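Local atomic coordinates of thioesterase superfamily (Jannaschia sp., PDB entry 2OAF), a protein that probably hydrolyses thioesters, possibly of coenzyme A, as a hotdog-fold member of the thioesterase superfamily, with substrate not established. Residues Val23-Ala34 / Pro83-Lys91; Trp95-Ile104 / Arg142-Pro150. All coordinates share one frame; numbering follows the deposited sequence.

Contact 1: Val23-Ala34 / Pro83-Lys91; sequences VTWGDCDPAKIA and PVTPRHILK
Val23 sets its side chain against the side chain of Val84, the carbonyl of Thr85 and, further on, the ring of Pro86. Its CB lies 3.7 Å from Thr85 O; CG1, anti to the backbone N (chi1 176°), runs beside the carbonyl of Thr85, and that rotation turns CG2 the other way, onto Val84 CG1 at 3.7 Å and toward Leu90 CB. The Val23 and Val84 side chains cross at about a right angle. Pro86 packs its ring beside the neighbouring backbone: CB sits 3.3 Å from Val23 O, CG meets the carbonyl carbon of Thr24, and CD touches Cys28 SG at 3.7 Å. In this hotdog fold 23-34 is the loop leading from strand 17-21 to the long helix 39-54, and Phe42 of that helix covers Val23 and Leu90. The loop turns back through an Asx turn at Asp29, whose OD1 takes the N-H of Ala31, and its returning end is held by one direct hydrogen bond, Ala34 N to Val84 O, 2.8 Å and nearly straight at 166°. Ala34 CB rests on Val84 CB, while Ile33 CG2 meets Pro83 CB at 3.7 Å. Between the backbones one water accepts from Val23 N within reach of His88 O; another accepts from Val84 N and donates to Ala34 O. Trp25 NE1 and Asp29 OD2 make weak hydrogen bonds with Asp29 OD2 and Trp25 NE1, respectively, of the second subunit.

Contact 2: Trp95-Ile104 / Arg142-Pro150; sequences WPTRLGTKSI and RALIEPHIP. With PO4 (phosphate ion), chain H.
The guanidinium of Arg142 carries Leu99 CD2 over one face, 3.8 Å above its plane, and at its edges it meets Thr101 CA and Glu146 OE2. NH1 forms a salt bridge with Glu146 OE2 at 3.0 Å, in the guanidinium plane but above that of the carboxylate. NH2 gives a bent hydrogen bond to Gly100 O (2.9 Å, 134°), approaching above the carbonyl plane. The chain of Arg142 is extended as far as CD, then bends at chi3 (-66°), which swings the group across Leu99 to the 100-101 turn. The second guanidinium, that of Arg98, meets a phosphate ion, probably from the crystallisation liquor, at its edge: NH1 points to O2 and NH2 to O1 at 3.0 Å, while Ser103 OG and the backbone N-H groups of Lys102 and Ser103 complete the grip. The Trp95 indole, its NE1 hydrogen-bonded to Gln10 OE1, meets Pro150 CG with CD1 at 3.6 Å.

Between these ends, helix 139-145 and the tail after it pack on the hairpin of strands 90-99 and 103-112, covering that part of the hotdog sheet. Ile145 CD1 and Ile104 CD1 meet tip to tip at 3.9 Å, and Pro96 CB lies on Ile145 CG2. Ile149 runs along the strand, CD1 on Leu99 CB and CG2 near Thr97 O. A leucine in place of Arg142 would probably leave Glu146 without its charge mate and Gly100 O without this donor. Pro96 O is buried with no hydrogen-bond partner; Ile149 CA lies 3.4 Å from Pro96 O, in a CA-H...O contact. The meeting of Ile145, Ile149, Pro96 and Leu99 makes the middle chiefly apolar, while charge and hydrogen bonding act at the hairpin end and a water donating to Thr97 O and Pro150 O bridges the other.

The two contacts come in series along the chain: contact 1 closes with Lys91 before contact 2 opens at Trp95, both using strand 90-99. Their centres lie 31 Å apart, on opposite sides of the chain's centre, and they do not otherwise touch. Contact 1 fastens the loop before helix 39-54 to the run that enters the strand; contact 2 lays the C-terminal helix 139-145 and its tail over the strand's far end and the hairpin with strand 103-112. One sheet thus carries both. Contact 1 also reaches three other subunits, whereas no other protein chain of the assembly touches contact 2; the first therefore serves both its chain's fold and subunit interfaces, while the second lies within one chain.

Contact 1: Val23-Ala34 / Pro83-Lys91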
loop_
_atom_site.group_PDB
_atom_site.type_symbol
_atom_site.label_atom_id
_atom_site.label_comp_id
_atom_site.label_asym_id
_atom_site.label_seq_id
_atom_site.Cartn_x
_atom_site.Cartn_y
_atom_site.Cartn_z
ATOM N N VAL B 23 11.364 8.336 -1.757
ATOM C CA VAL B 23 11.068 7.420 -0.655
ATOM C C VAL B 23 10.828 8.263 0.570
ATOM O O VAL B 23 11.571 9.189 0.800
ATOM C CB VAL B 23 12.272 6.488 -0.422
ATOM C CG1 VAL B 23 12.035 5.575 0.779
ATOM C CG2 VAL B 23 12.548 5.688 -1.728
ATOM N N THR B 24 9.832 7.930 1.383
ATOM C CA THR B 24 9.534 8.755 2.539
ATOM C C THR B 24 9.269 7.926 3.778
ATOM O O THR B 24 9.222 6.696 3.741
ATOM C CB THR B 24 8.313 9.678 2.295
ATOM O OG1 THR B 24 7.125 8.894 2.250
ATOM C CG2 THR B 24 8.458 10.508 0.989
ATOM N N TRP B 25 9.142 8.633 4.885
ATOM C CA TRP B 25 8.831 8.067 6.175
ATOM C C TRP B 25 7.824 6.918 6.101
ATOM O O TRP B 25 7.998 5.869 6.704
ATOM C CB TRP B 25 8.301 9.202 7.045
ATOM C CG TRP B 25 7.626 8.812 8.285
ATOM C CD1 TRP B 25 6.277 8.627 8.466
ATOM C CD2 TRP B 25 8.232 8.601 9.558
ATOM N NE1 TRP B 25 6.022 8.291 9.774
ATOM C CE2 TRP B 25 7.202 8.270 10.463
ATOM C CE3 TRP B 25 9.543 8.667 10.031
ATOM C CZ2 TRP B 25 7.449 8.003 11.800
ATOM C CZ3 TRP B 25 9.779 8.408 11.351
ATOM C CH2 TRP B 25 8.738 8.071 12.224
ATOM N N GLY B 26 6.750 7.147 5.368
ATOM C CA GLY B 26 5.642 6.204 5.300
ATOM C C GLY B 26 5.950 4.900 4.579
ATOM O O GLY B 26 5.244 3.884 4.737
ATOM N N ASP B 27 7.011 4.920 3.784
ATOM C CA ASP B 27 7.490 3.735 3.107
ATOM C C ASP B 27 8.364 2.882 4.045
ATOM O O ASP B 27 8.696 1.745 3.710
ATOM C CB ASP B 27 8.349 4.151 1.926
ATOM C CG ASP B 27 7.584 4.929 0.867
ATOM O OD1 ASP B 27 6.506 4.474 0.491
ATOM O OD2 ASP B 27 8.057 6.002 0.411
ATOM N N CYS B 28 8.766 3.427 5.187
ATOM C CA CYS B 28 9.742 2.763 6.066
ATOM C C CYS B 28 9.137 1.969 7.183
ATOM O O CYS B 28 8.098 2.329 7.713
ATOM C CB CYS B 28 10.685 3.794 6.701
ATOM S SG CYS B 28 11.688 4.675 5.443
ATOM N N ASP B 29 9.839 0.905 7.578
ATOM C CA ASP B 29 9.437 0.063 8.695
ATOM C C ASP B 29 10.141 0.465 9.981
ATOM O O ASP B 29 10.901 1.443 10.011
ATOM C CB ASP B 29 9.648 -1.419 8.333
ATOM C CG ASP B 29 11.085 -1.779 8.051
ATOM O OD1 ASP B 29 12.025 -1.113 8.560
ATOM O OD2 ASP B 29 11.251 -2.756 7.307
ATOM N N PRO B 30 9.819 -0.201 11.091
ATOM C CA PRO B 30 10.554 0.175 12.281
ATOM C C PRO B 30 12.084 -0.002 12.314
ATOM O O PRO B 30 12.702 0.484 13.235
ATOM C CB PRO B 30 9.880 -0.643 13.365
ATOM C CG PRO B 30 8.532 -0.905 12.867
ATOM C CD PRO B 30 8.747 -1.153 11.407
ATOM N N ALA B 31 12.680 -0.681 11.340
ATOM C CA ALA B 31 14.144 -0.753 11.218
ATOM C C ALA B 31 14.677 0.514 10.538
ATOM O O ALA B 31 15.859 0.636 10.301
ATOM C CB ALA B 31 14.561 -1.978 10.416
ATOM N N LYS B 32 13.788 1.425 10.166
ATOM C CA LYS B 32 14.150 2.747 9.629
ATOM C C LYS B 32 14.653 2.708 8.193
ATOM O O LYS B 32 15.354 3.636 7.764
ATOM C CB LYS B 32 15.149 3.512 10.524
ATOM C CG LYS B 32 14.750 3.633 11.968
ATOM C CD LYS B 32 15.879 4.243 12.791
ATOM C CE LYS B 32 15.505 4.483 14.272
ATOM N NZ LYS B 32 15.561 3.244 15.102
ATOM N N ILE B 33 14.245 1.676 7.454
ATOM C CA ILE B 33 14.540 1.551 6.039
ATOM C C ILE B 33 13.237 1.187 5.326
ATOM O O ILE B 33 12.281 0.771 5.973
ATOM C CB ILE B 33 15.648 0.489 5.813
ATOM C CG1 ILE B 33 15.184 -0.875 6.297
ATOM C CG2 ILE B 33 16.937 0.879 6.609
ATOM C CD1 ILE B 33 16.108 -2.001 5.887
ATOM N N ALA B 34 13.211 1.310 4.009
ATOM C CA ALA B 34 12.016 1.024 3.217
ATOM C C ALA B 34 11.645 -0.435 3.445
ATOM O O ALA B 34 12.518 -1.312 3.365
ATOM C CB ALA B 34 12.275 1.308 1.675
ATOM N N PRO B 83 20.064 -1.145 1.888
ATOM C CA PRO B 83 18.786 -0.556 2.262
ATOM C C PRO B 83 18.420 0.713 1.514
ATOM O O PRO B 83 19.285 1.530 1.179
ATOM C CB PRO B 83 18.994 -0.165 3.720
ATOM C CG PRO B 83 20.127 -0.897 4.160
ATOM C CD PRO B 83 21.009 -1.109 3.002
ATOM N N VAL B 84 17.131 0.888 1.296
ATOM C CA VAL B 84 16.602 2.076 0.662
ATOM C C VAL B 84 16.066 3.002 1.781
ATOM O O VAL B 84 15.368 2.554 2.691
ATOM C CB VAL B 84 15.500 1.707 -0.305
ATOM C CG1 VAL B 84 14.786 2.948 -0.766
ATOM C CG2 VAL B 84 16.088 0.899 -1.555
ATOM N N THR B 85 16.443 4.275 1.753
ATOM C CA THR B 85 15.966 5.235 2.784
ATOM C C THR B 85 15.485 6.537 2.171
ATOM O O THR B 85 15.716 6.824 1.002
ATOM C CB THR B 85 17.040 5.597 3.796
ATOM O OG1 THR B 85 17.946 6.543 3.195
ATOM C CG2 THR B 85 17.787 4.357 4.303
ATOM N N PRO B 86 14.804 7.363 2.957
ATOM C CA PRO B 86 14.470 8.699 2.478
ATOM C C PRO B 86 15.606 9.710 2.366
ATOM O O PRO B 86 15.326 10.854 2.006
ATOM C CB PRO B 86 13.479 9.219 3.539
ATOM C CG PRO B 86 12.983 8.024 4.238
ATOM C CD PRO B 86 14.203 7.125 4.279
ATOM N N ARG B 87 16.850 9.318 2.656
ATOM C CA ARG B 87 17.967 10.262 2.598
ATOM C C ARG B 87 18.298 10.690 1.177
ATOM O O ARG B 87 18.933 11.704 0.996
ATOM C CB ARG B 87 19.238 9.680 3.209
ATOM C CG ARG B 87 19.115 9.107 4.619
ATOM C CD ARG B 87 19.130 10.208 5.605
ATOM N NE ARG B 87 19.215 9.733 6.983
ATOM C CZ ARG B 87 19.024 10.524 8.029
ATOM N NH1 ARG B 87 18.734 11.813 7.839
ATOM N NH2 ARG B 87 19.106 10.032 9.255
ATOM N N HIS B 88 17.907 9.909 0.166
ATOM C CA HIS B 88 18.184 10.266 -1.242
ATOM C C HIS B 88 17.040 9.844 -2.120
ATOM O O HIS B 88 16.259 9.003 -1.739
ATOM C CB HIS B 88 19.453 9.580 -1.729
ATOM C CG HIS B 88 20.614 9.768 -0.813
ATOM N ND1 HIS B 88 21.262 10.984 -0.679
ATOM C CD2 HIS B 88 21.202 8.922 0.063
ATOM C CE1 HIS B 88 22.222 10.862 0.221
ATOM N NE2 HIS B 88 22.203 9.625 0.691
ATOM N N ILE B 89 16.948 10.448 -3.293
ATOM C CA ILE B 89 16.061 9.975 -4.350
ATOM C C ILE B 89 16.474 8.543 -4.700
ATOM O O ILE B 89 17.659 8.228 -4.740
ATOM C CB ILE B 89 16.191 10.839 -5.673
ATOM C CG1 ILE B 89 15.591 12.229 -5.502
ATOM C CG2 ILE B 89 15.456 10.175 -6.869
ATOM C CD1 ILE B 89 14.080 12.180 -5.427
ATOM N N LEU B 90 15.500 7.688 -4.933
ATOM C CA LEU B 90 15.751 6.341 -5.489
ATOM C C LEU B 90 15.720 6.475 -7.000
ATOM O O LEU B 90 14.663 6.715 -7.578
ATOM C CB LEU B 90 14.676 5.341 -5.040
ATOM C CG LEU B 90 14.815 3.876 -5.474
ATOM C CD1 LEU B 90 16.107 3.201 -4.909
ATOM C CD2 LEU B 90 13.564 3.084 -5.072
ATOM N N LYS B 91 16.869 6.317 -7.634
ATOM C CA LYS B 91 16.956 6.383 -9.081
ATOM C C LYS B 91 16.796 4.990 -9.653
ATOM O O LYS B 91 17.663 4.101 -9.463
ATOM C CB LYS B 91 18.301 6.961 -9.511
ATOM C CG LYS B 91 18.607 8.329 -8.942
ATOM C CD LYS B 91 18.106 9.419 -9.850
ATOM C CE LYS B 91 18.468 10.822 -9.356
ATOM N NZ LYS B 91 17.981 11.887 -10.284
HETATM O O HOH W 1 13.637 9.949 -1.708
HETATM O O HOH W 2 12.946 11.463 0.484
HETATM O O HOH W 3 15.232 -1.096 2.080
#

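Contact 2: Trp95-Ile104 / Arg142-Pro150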
loop_
_atom_site.group_PDB
_atom_site.type_symbol
_atom_site.label_atom_id
_atom_site.label_comp_id
_atom_site.label_asym_id
_atom_site.label_seq_id
_atom_site.Cartn_x
_atom_site.Cartn_y
_atom_site.Cartn_z
ATOM N N TRP B 95 15.174 -0.674 -18.098
ATOM C CA TRP B 95 15.278 -0.973 -19.515
ATOM C C TRP B 95 14.767 -2.367 -19.834
ATOM O O TRP B 95 14.769 -3.228 -18.969
ATOM C CB TRP B 95 16.743 -0.845 -19.981
ATOM C CG TRP B 95 17.641 -1.915 -19.474
ATOM C CD1 TRP B 95 18.063 -3.002 -20.162
ATOM C CD2 TRP B 95 18.223 -2.020 -18.156
ATOM N NE1 TRP B 95 18.886 -3.770 -19.373
ATOM C CE2 TRP B 95 18.994 -3.201 -18.136
ATOM C CE3 TRP B 95 18.148 -1.245 -16.995
ATOM C CZ2 TRP B 95 19.708 -3.623 -17.011
ATOM C CZ3 TRP B 95 18.874 -1.656 -15.868
ATOM C CH2 TRP B 95 19.630 -2.847 -15.888
ATOM N N PRO B 96 14.365 -2.590 -21.099
ATOM C CA PRO B 96 13.997 -3.926 -21.543
ATOM C C PRO B 96 15.238 -4.724 -21.874
ATOM O O PRO B 96 16.059 -4.292 -22.687
ATOM C CB PRO B 96 13.207 -3.671 -22.815
ATOM C CG PRO B 96 13.765 -2.379 -23.341
ATOM C CD PRO B 96 14.196 -1.585 -22.168
ATOM N N THR B 97 15.352 -5.889 -21.259
ATOM C CA THR B 97 16.489 -6.748 -21.445
ATOM C C THR B 97 16.222 -7.784 -22.544
ATOM O O THR B 97 17.155 -8.309 -23.158
ATOM C CB THR B 97 16.930 -7.384 -20.084
ATOM O OG1 THR B 97 18.253 -7.923 -20.208
ATOM C CG2 THR B 97 15.951 -8.461 -19.573
ATOM N N ARG B 98 14.944 -8.033 -22.825
ATOM C CA ARG B 98 14.553 -9.073 -23.732
ATOM C C ARG B 98 13.111 -8.907 -24.197
ATOM O O ARG B 98 12.254 -8.537 -23.409
ATOM C CB ARG B 98 14.715 -10.395 -22.969
ATOM C CG ARG B 98 13.926 -11.514 -23.532
ATOM C CD ARG B 98 14.239 -12.853 -22.896
ATOM N NE ARG B 98 14.041 -13.864 -23.929
ATOM C CZ ARG B 98 12.846 -14.205 -24.418
ATOM N NH1 ARG B 98 11.715 -13.660 -23.934
ATOM N NH2 ARG B 98 12.780 -15.115 -25.374
ATOM N N LEU B 99 12.846 -9.210 -25.467
ATOM C CA LEU B 99 11.482 -9.277 -25.982
ATOM C C LEU B 99 11.388 -10.510 -26.857
ATOM O O LEU B 99 12.069 -10.597 -27.847
ATOM C CB LEU B 99 11.170 -8.024 -26.796
ATOM C CG LEU B 99 9.794 -7.944 -27.481
ATOM C CD1 LEU B 99 8.607 -7.964 -26.498
ATOM C CD2 LEU B 99 9.777 -6.694 -28.369
ATOM N N GLY B 100 10.586 -11.490 -26.466
ATOM C CA GLY B 100 10.359 -12.638 -27.306
ATOM C C GLY B 100 9.108 -12.410 -28.114
ATOM O O GLY B 100 8.684 -11.282 -28.314
ATOM N N THR B 101 8.519 -13.497 -28.576
ATOM C CA THR B 101 7.287 -13.438 -29.342
ATOM C C THR B 101 6.133 -13.123 -28.414
ATOM O O THR B 101 5.227 -12.386 -28.782
ATOM C CB THR B 101 7.010 -14.784 -30.016
ATOM O OG1 THR B 101 8.141 -15.158 -30.811
ATOM C CG2 THR B 101 5.769 -14.716 -30.890
ATOM N N LYS B 102 6.166 -13.702 -27.216
ATOM C CA LYS B 102 5.053 -13.561 -26.270
ATOM C C LYS B 102 5.327 -12.679 -25.038
ATOM O O LYS B 102 4.391 -12.106 -24.508
ATOM C CB LYS B 102 4.546 -14.952 -25.877
ATOM C CG LYS B 102 3.794 -15.624 -27.063
ATOM C CD LYS B 102 3.371 -17.083 -26.799
ATOM C CE LYS B 102 4.585 -18.014 -26.607
ATOM N NZ LYS B 102 4.250 -19.443 -26.906
ATOM N N SER B 103 6.577 -12.559 -24.586
ATOM C CA SER B 103 6.851 -11.849 -23.342
ATOM C C SER B 103 7.958 -10.818 -23.484
ATOM O O SER B 103 8.773 -10.915 -24.372
ATOM C CB SER B 103 7.280 -12.841 -22.257
ATOM O OG SER B 103 8.562 -13.354 -22.584
ATOM N N ILE B 104 7.967 -9.864 -22.541
ATOM C CA ILE B 104 9.012 -8.862 -22.416
ATOM C C ILE B 104 9.573 -8.927 -21.000
ATOM O O ILE B 104 8.828 -9.172 -20.067
ATOM C CB ILE B 104 8.435 -7.456 -22.709
ATOM C CG1 ILE B 104 9.562 -6.401 -22.785
ATOM C CG2 ILE B 104 7.338 -7.058 -21.658
ATOM C CD1 ILE B 104 9.062 -5.032 -23.180
ATOM N N ARG B 142 6.733 -3.683 -30.591
ATOM C CA ARG B 142 8.050 -4.204 -30.857
ATOM C C ARG B 142 8.958 -3.119 -31.429
ATOM O O ARG B 142 10.133 -3.030 -31.087
ATOM C CB ARG B 142 7.929 -5.354 -31.843
ATOM C CG ARG B 142 9.264 -5.972 -32.209
ATOM C CD ARG B 142 9.055 -7.189 -33.037
ATOM N NE ARG B 142 8.399 -8.269 -32.308
ATOM C CZ ARG B 142 9.035 -9.145 -31.538
ATOM N NH1 ARG B 142 10.350 -9.071 -31.337
ATOM N NH2 ARG B 142 8.337 -10.098 -30.941
ATOM N N ALA B 143 8.420 -2.324 -32.344
ATOM C CA ALA B 143 9.195 -1.268 -33.004
ATOM C C ALA B 143 9.664 -0.204 -32.014
ATOM O O ALA B 143 10.766 0.326 -32.153
ATOM C CB ALA B 143 8.386 -0.634 -34.129
ATOM N N LEU B 144 8.848 0.078 -30.994
ATOM C CA LEU B 144 9.219 1.024 -29.936
ATOM C C LEU B 144 10.213 0.447 -28.945
ATOM O O LEU B 144 11.035 1.193 -28.392
ATOM C CB LEU B 144 8.000 1.433 -29.089
ATOM C CG LEU B 144 6.876 2.179 -29.787
ATOM C CD1 LEU B 144 5.798 2.473 -28.737
ATOM C CD2 LEU B 144 7.382 3.458 -30.493
ATOM N N ILE B 145 10.094 -0.857 -28.669
ATOM C CA ILE B 145 10.857 -1.507 -27.598
ATOM C C ILE B 145 12.294 -1.870 -28.033
ATOM O O ILE B 145 13.271 -1.549 -27.359
ATOM C CB ILE B 145 10.153 -2.802 -27.145
ATOM C CG1 ILE B 145 8.776 -2.476 -26.534
ATOM C CG2 ILE B 145 11.062 -3.553 -26.160
ATOM C CD1 ILE B 145 7.780 -3.626 -26.550
ATOM N N GLU B 146 12.409 -2.534 -29.182
ATOM C CA GLU B 146 13.696 -3.095 -29.655
ATOM C C GLU B 146 14.910 -2.166 -29.673
ATOM O O GLU B 146 16.021 -2.604 -29.316
ATOM C CB GLU B 146 13.518 -3.765 -31.032
ATOM C CG GLU B 146 12.780 -5.080 -30.879
ATOM C CD GLU B 146 12.628 -5.888 -32.150
ATOM O OE1 GLU B 146 12.583 -5.310 -33.266
ATOM O OE2 GLU B 146 12.520 -7.123 -31.998
ATOM N N PRO B 147 14.730 -0.896 -30.079
ATOM C CA PRO B 147 15.885 0.023 -30.039
ATOM C C PRO B 147 16.492 0.234 -28.648
ATOM O O PRO B 147 17.617 0.759 -28.541
ATOM C CB PRO B 147 15.305 1.356 -30.552
ATOM C CG PRO B 147 14.088 0.968 -31.319
ATOM C CD PRO B 147 13.525 -0.218 -30.585
ATOM N N HIS B 148 15.769 -0.153 -27.601
ATOM C CA HIS B 148 16.248 0.060 -26.241
ATOM C C HIS B 148 16.811 -1.194 -25.577
ATOM O O HIS B 148 17.266 -1.129 -24.431
ATOM C CB HIS B 148 15.147 0.689 -25.400
ATOM C CG HIS B 148 14.619 1.953 -25.989
ATOM N ND1 HIS B 148 15.287 3.153 -25.887
ATOM C CD2 HIS B 148 13.508 2.199 -26.725
ATOM C CE1 HIS B 148 14.609 4.084 -26.537
ATOM N NE2 HIS B 148 13.521 3.532 -27.046
ATOM N N ILE B 149 16.791 -2.321 -26.289
ATOM C CA ILE B 149 17.325 -3.566 -25.763
ATOM C C ILE B 149 18.828 -3.579 -26.003
ATOM O O ILE B 149 19.266 -3.485 -27.139
ATOM C CB ILE B 149 16.650 -4.838 -26.396
ATOM C CG1 ILE B 149 15.124 -4.844 -26.164
ATOM C CG2 ILE B 149 17.236 -6.091 -25.771
ATOM C CD1 ILE B 149 14.351 -5.941 -26.967
ATOM N N PRO B 150 19.626 -3.656 -24.923
ATOM C CA PRO B 150 21.073 -3.714 -25.078
ATOM C C PRO B 150 21.596 -4.965 -25.771
ATOM O O PRO B 150 20.939 -6.020 -25.792
ATOM C CB PRO B 150 21.604 -3.688 -23.640
ATOM C CG PRO B 150 20.481 -3.303 -22.791
ATOM C CD PRO B 150 19.221 -3.641 -23.508
HETATM P P PO4 H . 8.665 -15.856 -25.271
HETATM O O1 PO4 H . 10.028 -16.390 -25.688
HETATM O O2 PO4 H . 8.743 -14.356 -25.154
HETATM O O3 PO4 H . 7.673 -16.273 -26.348
HETATM O O4 PO4 H . 8.274 -16.400 -23.907
HETATM O O HOH W 4 19.737 -7.480 -23.510
#